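PDB 6TO1: minor fimbrium subunit Mfa5 from Porphyromonas gingivalis ATCC 33277, which serves as an accessory subunit of the minor fimbriae, surface pili that mediate biofilm formation and adhesion to host cells and to other oral bacteria. Local coordinates for residues Gly254-Gly257 with Ile263-Val266; Thr287-Thr292 with Leu325-Arg330; Asp474-Gln479 with Val532-Tyr537; Gly544-Ile547 with Val553-Ser556. All coordinates share one frame; numbering follows the deposited sequence.

Contact 1: Gly254-Gly257 with Ile263-Val266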
loop_
_atom_site.group_PDB
_atom_site.type_symbol
_atom_site.label_atom_id
_atom_site.label_comp_id
_atom_site.label_asym_id
_atom_site.label_seq_id
_atom_site.Cartn_x
_atom_site.Cartn_y
_atom_site.Cartn_z
ATOM N N GLY A 254 15.394 22.922 43.560
ATOM C CA GLY A 254 14.418 23.729 44.251
ATOM C C GLY A 254 13.307 24.250 43.345
ATOM O O GLY A 254 13.266 23.990 42.149
ATOM N N GLU A 255 12.425 25.039 43.963
ATOM C CA GLU A 255 11.285 25.650 43.287
ATOM C C GLU A 255 11.706 26.304 41.979
ATOM O O GLU A 255 12.729 26.998 41.908
ATOM C CB GLU A 255 10.626 26.688 44.220
ATOM C CG GLU A 255 9.832 26.103 45.389
ATOM C CD GLU A 255 9.230 27.142 46.335
ATOM O OE1 GLU A 255 9.679 28.321 46.341
ATOM O OE2 GLU A 255 8.310 26.784 47.086
ATOM N N THR A 256 10.918 26.057 40.932
ATOM C CA THR A 256 11.179 26.627 39.626
ATOM C C THR A 256 10.627 28.031 39.492
ATOM O O THR A 256 11.029 28.750 38.576
ATOM C CB THR A 256 10.545 25.791 38.504
ATOM O OG1 THR A 256 9.110 25.867 38.573
ATOM C CG2 THR A 256 11.012 24.319 38.585
ATOM N N GLY A 257 9.686 28.408 40.341
ATOM C CA GLY A 257 8.942 29.637 40.170
ATOM C C GLY A 257 7.679 29.494 39.355
ATOM O O GLY A 257 6.884 30.441 39.298
ATOM N N ILE A 263 7.441 20.144 40.859
ATOM C CA ILE A 263 8.386 20.526 41.914
ATOM C C ILE A 263 7.730 21.519 42.870
ATOM O O ILE A 263 7.679 21.312 44.087
ATOM C CB ILE A 263 9.667 21.119 41.288
ATOM C CG1 ILE A 263 10.444 20.038 40.517
ATOM C CG2 ILE A 263 10.530 21.786 42.366
ATOM C CD1 ILE A 263 11.366 20.558 39.416
ATOM N N ASP A 264 7.241 22.637 42.317
ATOM C CA ASP A 264 6.643 23.683 43.126
ATOM C C ASP A 264 5.388 23.177 43.807
ATOM O O ASP A 264 5.119 23.521 44.955
ATOM C CB ASP A 264 6.341 24.905 42.250
ATOM C CG ASP A 264 7.598 25.505 41.608
ATOM O OD1 ASP A 264 8.334 24.757 40.939
ATOM O OD2 ASP A 264 7.859 26.736 41.793
ATOM N N LEU A 265 4.611 22.347 43.112
ATOM C CA LEU A 265 3.384 21.820 43.685
ATOM C C LEU A 265 3.655 20.927 44.882
ATOM O O LEU A 265 2.929 20.983 45.880
ATOM C CB LEU A 265 2.610 21.032 42.628
ATOM C CG LEU A 265 1.897 21.877 41.579
ATOM C CD1 LEU A 265 1.410 20.965 40.437
ATOM C CD2 LEU A 265 0.749 22.646 42.219
ATOM N N VAL A 266 4.650 20.045 44.781
ATOM C CA VAL A 266 4.870 19.130 45.881
ATOM C C VAL A 266 5.458 19.867 47.067
ATOM O O VAL A 266 5.175 19.523 48.221
ATOM C CB VAL A 266 5.749 17.937 45.456
ATOM C CG1 VAL A 266 7.221 18.267 45.368
ATOM C CG2 VAL A 266 5.557 16.811 46.425
HETATM O O HOH W 1 6.022 25.938 45.992
#
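The carboxylate of Asp264 is bound by Thr256 and Gly257 through three hydrogen bonds that use both of its oxygens. OD1 takes two: Thr256 N stands 2.9 Å from Asp264 OD1, the N-H pointing almost straight at it (161°), and Thr256 OG1 donates to the same Asp264 OD1 at 2.7 Å. These two donors reach the oxygen from opposite faces of the carboxylate plane, the amide on the syn side and only modestly tilted, the hydroxyl from well above. Gly257 N meets Asp264 OD2 at 2.9 Å on its syn lone pair, a more bent bond. Thr256 can offer amide and hydroxyl together because its OG1 lies between the backbone N and the carbonyl carbon (chi1 68°); the same OG1 accepts from Asn258 N, an ST turn. The contact thus ties the loop after strand 252-253 to the first turn of helix 262-272, a few residues further along the chain, through a side chain that is itself buried. Glu255 CB lies 3.7 Å from Asp264 OD2, and its extended chain carries the carboxylate on, away from that of Asp264. Glu255 OE2 bonds to His293 and also accepts from a water that in turn donates to Asp264 O. On the apolar flank, Ile263 CG2 lies 3.5 Å from Gly254 O, while Ile263 CD1 touches Thr256 CG2 at 3.9 Å, the two side chains crossing at about a right angle.

Contact 2: Thr287-Thr292 with Leu325-Arg330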
loop_
_atom_site.group_PDB
_atom_site.type_symbol
_atom_site.label_atom_id
_atom_site.label_comp_id
_atom_site.label_asym_id
_atom_site.label_seq_id
_atom_site.Cartn_x
_atom_site.Cartn_y
_atom_site.Cartn_z
ATOM N N THR A 287 11.331 11.354 63.568
ATOM C CA THR A 287 10.556 12.174 62.655
ATOM C C THR A 287 11.485 12.859 61.672
ATOM O O THR A 287 12.634 13.181 61.996
ATOM C CB THR A 287 9.721 13.228 63.396
ATOM O OG1 THR A 287 10.591 14.086 64.142
ATOM C CG2 THR A 287 8.745 12.541 64.341
ATOM N N PRO A 288 11.022 13.060 60.447
ATOM C CA PRO A 288 11.829 13.794 59.472
ATOM C C PRO A 288 11.832 15.279 59.799
ATOM O O PRO A 288 10.981 15.773 60.530
ATOM C CB PRO A 288 11.107 13.523 58.146
ATOM C CG PRO A 288 9.675 13.374 58.550
ATOM C CD PRO A 288 9.687 12.708 59.923
ATOM N N ASN A 289 12.816 15.988 59.260
ATOM C CA ASN A 289 12.670 17.423 59.078
ATOM C C ASN A 289 11.697 17.684 57.932
ATOM O O ASN A 289 11.699 16.962 56.930
ATOM C CB ASN A 289 14.019 18.056 58.780
ATOM C CG ASN A 289 14.866 18.173 60.029
ATOM O OD1 ASN A 289 14.606 19.001 60.883
ATOM N ND2 ASN A 289 15.880 17.346 60.132
ATOM N N TYR A 290 10.866 18.715 58.077
ATOM C CA TYR A 290 9.836 18.976 57.077
ATOM C C TYR A 290 10.208 20.134 56.153
ATOM O O TYR A 290 11.003 21.010 56.511
ATOM C CB TYR A 290 8.505 19.254 57.783
ATOM C CG TYR A 290 7.896 18.003 58.365
ATOM C CD1 TYR A 290 7.060 17.197 57.608
ATOM C CD2 TYR A 290 8.184 17.603 59.666
ATOM C CE1 TYR A 290 6.525 16.026 58.125
ATOM C CE2 TYR A 290 7.638 16.451 60.190
ATOM C CZ TYR A 290 6.818 15.669 59.423
ATOM O OH TYR A 290 6.285 14.514 59.926
ATOM N N PRO A 291 9.676 20.136 54.934
ATOM C CA PRO A 291 10.156 21.076 53.914
ATOM C C PRO A 291 9.606 22.488 54.066
ATOM O O PRO A 291 8.549 22.729 54.650
ATOM C CB PRO A 291 9.674 20.462 52.595
ATOM C CG PRO A 291 8.554 19.572 52.980
ATOM C CD PRO A 291 8.837 19.075 54.353
ATOM N N THR A 292 10.380 23.413 53.524
ATOM C CA THR A 292 10.035 24.818 53.397
ATOM C C THR A 292 10.206 25.224 51.941
ATOM O O THR A 292 10.601 24.420 51.086
ATOM C CB THR A 292 10.929 25.687 54.290
ATOM O OG1 THR A 292 12.261 25.687 53.751
ATOM C CG2 THR A 292 10.928 25.184 55.710
ATOM N N LEU A 325 7.077 12.536 49.167
ATOM C CA LEU A 325 8.438 13.012 49.385
ATOM C C LEU A 325 9.094 12.080 50.390
ATOM O O LEU A 325 8.471 11.714 51.400
ATOM C CB LEU A 325 8.473 14.439 49.902
ATOM C CG LEU A 325 8.060 15.535 48.916
ATOM C CD1 LEU A 325 8.077 16.858 49.678
ATOM C CD2 LEU A 325 8.930 15.555 47.688
ATOM N N VAL A 326 10.337 11.681 50.120
ATOM C CA VAL A 326 11.089 10.822 51.031
ATOM C C VAL A 326 12.310 11.590 51.523
ATOM O O VAL A 326 13.247 11.881 50.765
ATOM C CB VAL A 326 11.491 9.499 50.385
ATOM C CG1 VAL A 326 12.131 8.556 51.460
ATOM C CG2 VAL A 326 10.303 8.806 49.776
ATOM N N TYR A 327 12.308 11.904 52.806
ATOM C CA TYR A 327 13.391 12.648 53.426
ATOM C C TYR A 327 14.715 11.910 53.302
ATOM O O TYR A 327 14.778 10.694 53.488
ATOM C CB TYR A 327 13.016 12.867 54.899
ATOM C CG TYR A 327 14.007 13.612 55.729
ATOM C CD1 TYR A 327 14.543 14.810 55.302
ATOM C CD2 TYR A 327 14.390 13.115 56.983
ATOM C CE1 TYR A 327 15.470 15.494 56.093
ATOM C CE2 TYR A 327 15.295 13.785 57.768
ATOM C CZ TYR A 327 15.826 14.974 57.320
ATOM O OH TYR A 327 16.724 15.628 58.123
ATOM N N GLU A 328 15.769 12.656 52.954
ATOM C CA GLU A 328 17.142 12.162 52.845
ATOM C C GLU A 328 17.929 12.767 54.013
ATOM O O GLU A 328 18.393 13.917 53.934
ATOM C CB GLU A 328 17.760 12.556 51.498
ATOM C CG GLU A 328 19.234 12.203 51.332
ATOM C CD GLU A 328 19.572 10.791 51.778
ATOM O OE1 GLU A 328 19.516 9.851 50.947
ATOM O OE2 GLU A 328 19.886 10.618 52.976
ATOM N N PRO A 329 18.053 12.060 55.136
ATOM C CA PRO A 329 18.662 12.675 56.333
ATOM C C PRO A 329 20.160 12.891 56.230
ATOM O O PRO A 329 20.741 13.570 57.095
ATOM C CB PRO A 329 18.320 11.675 57.447
ATOM C CG PRO A 329 18.238 10.344 56.736
ATOM C CD PRO A 329 17.562 10.689 55.404
ATOM N N ARG A 330 20.816 12.370 55.202
ATOM C CA ARG A 330 22.250 12.577 55.086
ATOM C C ARG A 330 22.606 13.963 54.581
ATOM O O ARG A 330 23.789 14.309 54.574
ATOM C CB ARG A 330 22.875 11.531 54.162
ATOM C CG ARG A 330 22.805 10.149 54.756
ATOM C CD ARG A 330 23.302 9.123 53.803
ATOM N NE ARG A 330 22.284 8.842 52.793
ATOM C CZ ARG A 330 22.420 7.923 51.852
ATOM N NH1 ARG A 330 23.528 7.204 51.780
ATOM N NH2 ARG A 330 21.441 7.726 50.995
#
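Tyr327 turns its ring against the backbone of Pro288 and Asn289 and ends in a hydrogen bond to the Asn289 side chain. Asn289 ND2 donates to Tyr327 OH at 2.8 Å, nearly straight (168°), and the hydroxyl oxygen lies almost in the amide plane. The amide is nevertheless turned steeply against the ring, 72° between planes, so the two groups meet at the phenol oxygen without stacking. A chi1 of 180° carries the Tyr327 ring away from its own backbone N and out toward the facing loop. One ring face receives Asn289 N, 3.6 Å above the plane and displaced toward the rim; the opposite face is covered by Pro329 CA of its own segment, at a similar height. Pro288 comes in obliquely, its CB 3.5 Å from Tyr327 CD2, and Phe318 adds an edge-to-face ring contact. Strand 326-327 is an outermost strand of a small mixed sheet beside strand 336-338, and the aromatic ring here joins that border to the loop leading into strand 296-298. Asn289 O is hydrogen-bonded to Tyr337 OH of strand 336-338, which ties the loop to the same sheet. The same loop region approaches the calcium site: the Pro288 side chain lies about 6 Å from the ion and touches Asn280, one of its ligands. Further along, Pro291 CG rests on Leu325 CD1 at 4.3 Å, and both residues also pack on Tyr337 and on Ala270 of helix 262-272.

Contact 3: Asp474-Gln479 with Val532-Tyr537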
loop_
_atom_site.group_PDB
_atom_site.type_symbol
_atom_site.label_atom_id
_atom_site.label_comp_id
_atom_site.label_asym_id
_atom_site.label_seq_id
_atom_site.Cartn_x
_atom_site.Cartn_y
_atom_site.Cartn_z
ATOM N N ASP A 474 -3.893 -5.371 -38.482
ATOM C CA ASP A 474 -3.612 -4.774 -39.798
ATOM C C ASP A 474 -3.341 -5.936 -40.754
ATOM O O ASP A 474 -2.234 -6.492 -40.794
ATOM C CB ASP A 474 -2.435 -3.812 -39.679
ATOM C CG ASP A 474 -2.021 -3.192 -40.990
ATOM O OD1 ASP A 474 -2.462 -3.641 -42.062
ATOM O OD2 ASP A 474 -1.225 -2.244 -40.925
ATOM N N LEU A 475 -4.383 -6.360 -41.477
ATOM C CA LEU A 475 -4.292 -7.606 -42.235
ATOM C C LEU A 475 -3.205 -7.545 -43.305
ATOM O O LEU A 475 -2.505 -8.536 -43.545
ATOM C CB LEU A 475 -5.647 -7.923 -42.880
ATOM C CG LEU A 475 -6.606 -8.717 -41.994
ATOM C CD1 LEU A 475 -7.034 -7.889 -40.781
ATOM C CD2 LEU A 475 -7.847 -9.207 -42.749
ATOM N N ASP A 476 -3.087 -6.413 -44.001
ATOM C CA ASP A 476 -2.108 -6.342 -45.086
ATOM C C ASP A 476 -0.683 -6.378 -44.539
ATOM O O ASP A 476 0.205 -6.991 -45.138
ATOM C CB ASP A 476 -2.311 -5.074 -45.906
ATOM C CG ASP A 476 -3.567 -5.112 -46.775
ATOM O OD1 ASP A 476 -3.981 -6.200 -47.215
ATOM O OD2 ASP A 476 -4.133 -4.030 -47.015
ATOM N N TYR A 477 -0.439 -5.719 -43.405
ATOM C CA TYR A 477 0.878 -5.817 -42.780
ATOM C C TYR A 477 1.199 -7.258 -42.397
ATOM O O TYR A 477 2.309 -7.752 -42.644
ATOM C CB TYR A 477 0.959 -4.909 -41.550
ATOM C CG TYR A 477 2.351 -4.876 -40.980
ATOM C CD1 TYR A 477 3.256 -3.887 -41.356
ATOM C CD2 TYR A 477 2.773 -5.854 -40.098
ATOM C CE1 TYR A 477 4.541 -3.874 -40.842
ATOM C CE2 TYR A 477 4.044 -5.858 -39.595
ATOM C CZ TYR A 477 4.918 -4.863 -39.956
ATOM O OH TYR A 477 6.183 -4.890 -39.434
ATOM N N ILE A 478 0.248 -7.941 -41.749
ATOM C CA ILE A 478 0.458 -9.327 -41.347
ATOM C C ILE A 478 0.691 -10.200 -42.573
ATOM O O ILE A 478 1.564 -11.071 -42.578
ATOM C CB ILE A 478 -0.737 -9.819 -40.502
ATOM C CG1 ILE A 478 -0.775 -9.029 -39.172
ATOM C CG2 ILE A 478 -0.670 -11.280 -40.253
ATOM C CD1 ILE A 478 -2.022 -9.176 -38.415
ATOM N N GLN A 479 -0.058 -9.956 -43.646
ATOM C CA GLN A 479 0.154 -10.717 -44.872
ATOM C C GLN A 479 1.562 -10.522 -45.409
ATOM O O GLN A 479 2.202 -11.483 -45.852
ATOM C CB GLN A 479 -0.871 -10.290 -45.938
ATOM C CG GLN A 479 -0.802 -11.132 -47.212
ATOM C CD GLN A 479 -1.369 -12.522 -47.024
ATOM O OE1 GLN A 479 -2.088 -12.783 -46.070
ATOM N NE2 GLN A 479 -1.050 -13.424 -47.946
ATOM N N VAL A 532 -9.723 -11.628 -45.437
ATOM C CA VAL A 532 -10.337 -11.062 -46.630
ATOM C C VAL A 532 -9.718 -11.684 -47.868
ATOM O O VAL A 532 -8.604 -12.206 -47.843
ATOM C CB VAL A 532 -10.186 -9.534 -46.711
ATOM C CG1 VAL A 532 -10.859 -8.858 -45.539
ATOM C CG2 VAL A 532 -8.715 -9.131 -46.803
ATOM N N ILE A 533 -10.460 -11.610 -48.976
ATOM C CA ILE A 533 -9.943 -11.971 -50.288
ATOM C C ILE A 533 -10.267 -10.824 -51.222
ATOM O O ILE A 533 -11.441 -10.489 -51.420
ATOM C CB ILE A 533 -10.520 -13.305 -50.798
ATOM C CG1 ILE A 533 -9.926 -14.433 -49.958
ATOM C CG2 ILE A 533 -10.201 -13.515 -52.291
ATOM C CD1 ILE A 533 -10.543 -15.820 -50.149
ATOM N N LYS A 534 -9.229 -10.166 -51.716
ATOM C CA LYS A 534 -9.370 -9.060 -52.631
ATOM C C LYS A 534 -9.277 -9.613 -54.053
ATOM O O LYS A 534 -8.468 -10.506 -54.323
ATOM C CB LYS A 534 -8.276 -8.033 -52.405
ATOM C CG LYS A 534 -8.296 -7.428 -51.013
ATOM C CD LYS A 534 -7.333 -6.269 -50.924
ATOM C CE LYS A 534 -6.161 -6.565 -49.992
ATOM N NZ LYS A 534 -5.383 -5.306 -49.707
ATOM N N ARG A 535 -10.125 -9.094 -54.936
ATOM C CA ARG A 535 -10.092 -9.419 -56.361
ATOM C C ARG A 535 -9.632 -8.186 -57.124
ATOM O O ARG A 535 -10.190 -7.096 -56.949
ATOM C CB ARG A 535 -11.477 -9.875 -56.820
ATOM C CG ARG A 535 -11.921 -11.149 -56.119
ATOM C CD ARG A 535 -13.235 -11.688 -56.704
ATOM N NE ARG A 535 -14.374 -10.904 -56.235
ATOM C CZ ARG A 535 -15.637 -11.305 -56.289
ATOM N NH1 ARG A 535 -15.946 -12.480 -56.832
ATOM N NH2 ARG A 535 -16.592 -10.535 -55.795
ATOM N N HIS A 536 -8.583 -8.347 -57.925
ATOM C CA HIS A 536 -8.028 -7.267 -58.722
ATOM C C HIS A 536 -8.240 -7.590 -60.201
ATOM O O HIS A 536 -8.259 -8.759 -60.590
ATOM C CB HIS A 536 -6.536 -7.087 -58.474
ATOM C CG HIS A 536 -6.164 -6.992 -57.027
ATOM N ND1 HIS A 536 -6.005 -5.783 -56.379
ATOM C CD2 HIS A 536 -5.900 -7.955 -56.110
ATOM C CE1 HIS A 536 -5.656 -6.006 -55.120
ATOM N NE2 HIS A 536 -5.600 -7.316 -54.926
ATOM N N TYR A 537 -8.388 -6.545 -61.005
ATOM C CA TYR A 537 -8.748 -6.658 -62.423
ATOM C C TYR A 537 -7.741 -5.847 -63.227
ATOM O O TYR A 537 -7.810 -4.615 -63.274
ATOM C CB TYR A 537 -10.178 -6.176 -62.632
ATOM C CG TYR A 537 -11.165 -6.898 -61.739
ATOM C CD1 TYR A 537 -11.728 -8.092 -62.132
ATOM C CD2 TYR A 537 -11.474 -6.416 -60.444
ATOM C CE1 TYR A 537 -12.576 -8.776 -61.332
ATOM C CE2 TYR A 537 -12.358 -7.093 -59.636
ATOM C CZ TYR A 537 -12.907 -8.276 -60.082
ATOM O OH TYR A 537 -13.780 -9.015 -59.318
#
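Lys534 NZ forms a salt bridge with Asp476, reaching Asp476 OD1 at 3.0 Å on the syn side and 27° out of the carboxylate plane. The second oxygen is held more loosely: Lys534 NZ to Asp476 OD2 measures 3.2 Å, a weak bond. One ammonium group thus faces both oxygens unequally, and the two side chains approach from opposite directions, one from the helix and one from the strand. The lysine does not run fully extended to its partner; a bend at chi3 (-113°) swings its last two atoms toward the carboxylate, bringing Lys534 CE to 3.5 Å from Asp476 OD1. The lysine side chain also touches Gln566 and Phe568 of strand 565-568 and Asn636 of strand 634-643. Next to the ion pair lies a small apolar contact, in which Leu475 CD2 meets Val532 CG1 at 4.1 Å and comes equally close to Val532 N. Leu475 also packs on Pro633, and Val532 on Phe568, so this patch continues beyond the two segments. Asp474 organises the start of the helix: its OD1 accepts from Tyr477 N at 3.2 Å with a straight N-H (170°), although the donor stands far above the carboxylate plane. Asp474 is therefore the N-cap, directly preceding the turn that presents Leu475 and Asp476. The arrangement sets an N-capped helix at the end of strand 463-473, part of a five-strand antiparallel sheet, against strand 530-539 of a separate mixed sheet, consistent with a contact between successive domains of the chain.

Contact 4: Gly544-Ile547 with Val553-Ser556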
loop_
_atom_site.group_PDB
_atom_site.type_symbol
_atom_site.label_atom_id
_atom_site.label_comp_id
_atom_site.label_asym_id
_atom_site.label_seq_id
_atom_site.Cartn_x
_atom_site.Cartn_y
_atom_site.Cartn_z
ATOM N N GLY A 544 0.087 -11.983 -73.110
ATOM C CA GLY A 544 -0.192 -12.403 -71.755
ATOM C C GLY A 544 0.678 -11.747 -70.715
ATOM O O GLY A 544 0.704 -12.215 -69.576
ATOM N N GLN A 545 1.392 -10.687 -71.072
ATOM C CA GLN A 545 2.309 -10.052 -70.139
ATOM C C GLN A 545 1.618 -8.914 -69.406
ATOM O O GLN A 545 0.887 -8.138 -70.023
ATOM C CB GLN A 545 3.510 -9.477 -70.864
ATOM C CG GLN A 545 4.316 -10.457 -71.629
ATOM C CD GLN A 545 5.420 -9.763 -72.395
ATOM O OE1 GLN A 545 5.162 -8.884 -73.221
ATOM N NE2 GLN A 545 6.659 -10.128 -72.104
ATOM N N PRO A 546 1.857 -8.774 -68.106
ATOM C CA PRO A 546 1.348 -7.596 -67.397
ATOM C C PRO A 546 1.963 -6.324 -67.949
ATOM O O PRO A 546 3.170 -6.248 -68.203
ATOM C CB PRO A 546 1.769 -7.844 -65.946
ATOM C CG PRO A 546 2.907 -8.775 -66.045
ATOM C CD PRO A 546 2.622 -9.661 -67.211
ATOM N N ILE A 547 1.119 -5.315 -68.127
ATOM C CA ILE A 547 1.527 -4.086 -68.789
ATOM C C ILE A 547 0.867 -2.910 -68.098
ATOM O O ILE A 547 -0.196 -3.044 -67.492
ATOM C CB ILE A 547 1.171 -4.061 -70.292
ATOM C CG1 ILE A 547 -0.335 -4.251 -70.518
ATOM C CG2 ILE A 547 1.968 -5.118 -71.012
ATOM C CD1 ILE A 547 -0.830 -3.633 -71.847
ATOM N N VAL A 553 5.810 -3.364 -70.470
ATOM C CA VAL A 553 5.774 -4.605 -69.712
ATOM C C VAL A 553 6.295 -4.363 -68.311
ATOM O O VAL A 553 7.237 -3.584 -68.109
ATOM C CB VAL A 553 6.614 -5.654 -70.460
ATOM C CG1 VAL A 553 6.719 -6.917 -69.661
ATOM C CG2 VAL A 553 6.014 -5.891 -71.859
ATOM N N VAL A 554 5.671 -5.021 -67.332
ATOM C CA VAL A 554 6.100 -4.947 -65.943
ATOM C C VAL A 554 6.328 -6.363 -65.426
ATOM O O VAL A 554 5.967 -7.349 -66.065
ATOM C CB VAL A 554 5.108 -4.190 -65.032
ATOM C CG1 VAL A 554 4.947 -2.752 -65.503
ATOM C CG2 VAL A 554 3.751 -4.890 -64.968
ATOM N N SER A 555 6.930 -6.449 -64.234
ATOM C CA SER A 555 7.416 -7.715 -63.712
ATOM C C SER A 555 6.318 -8.574 -63.121
ATOM O O SER A 555 6.480 -9.796 -63.057
ATOM C CB SER A 555 8.479 -7.447 -62.647
ATOM O OG SER A 555 9.348 -6.407 -63.074
ATOM N N SER A 556 5.203 -7.974 -62.711
ATOM C CA SER A 556 4.182 -8.719 -61.996
ATOM C C SER A 556 2.814 -8.095 -62.225
ATOM O O SER A 556 2.686 -6.900 -62.495
ATOM C CB SER A 556 4.447 -8.737 -60.494
ATOM O OG SER A 556 4.094 -7.463 -59.970
#
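Pro546 O accepts a hydrogen bond from Val554 N at 2.9 Å, with a nearly straight N-H (165°) and the donor tilted 34° from the carbonyl plane. The same oxygen lies 3.4 Å from Val553 CA in a CA-H...O contact, so two consecutive residues of 553-556 converge on one carbonyl. The proline ring faces the other segment, its CB 3.7 Å from Val554 CG2 and its CG 3.4 Å from Val554 O. With Val554 CG1 turned anti to the carbonyl carbon (chi1 -61°), CG2 falls between the backbone N and the carbonyl carbon and meets Pro546. Val553 reaches both neighbours of the proline: its CG2 lies 3.4 Å from Gln545 OE1, and the same Val553 CG2 is 4.2 Å from Ile547 CG2. The glutamine amide spans the valine's two branches, with NE2 nearer CG1, and the side chains cross at a slant. Outside this shell, Gln545 OE1 is held by Asn541 ND2, which helps fix the amide beside Val553. Leu557 and Ala560 add to the packing on Pro546, Ile547 makes a backbone hydrogen bond with His561, and Ser556 OG pairs with Glu559 and Ser558. Ile547 and Val553 approach to 4.4 Å between CA atoms and form a single beta bridge, an isolated pairing within the long surface loop that connects strand 530-539 to strand 562-563.

The four contacts follow one another along the chain and form two distant pairs. Contacts 1 and 2 have centres 16 Å apart and touch through Val266 CG2 and Leu325 CG, 3.8 Å from each other; helix 262-272 and the small sheet containing strands 252-253 and 326-327 bind them into one region, with the calcium site near contact 2. Contacts 3 and 4 have centres 21 Å apart without touching, joined in sequence by strand 530-539, which contributes to contact 3 and leads into the loop of contact 4. Centres of contacts 2 and 4 are 125 Å apart, on opposite sides of the chain's centre, consistent with an elongated, multidomain fimbrial subunit.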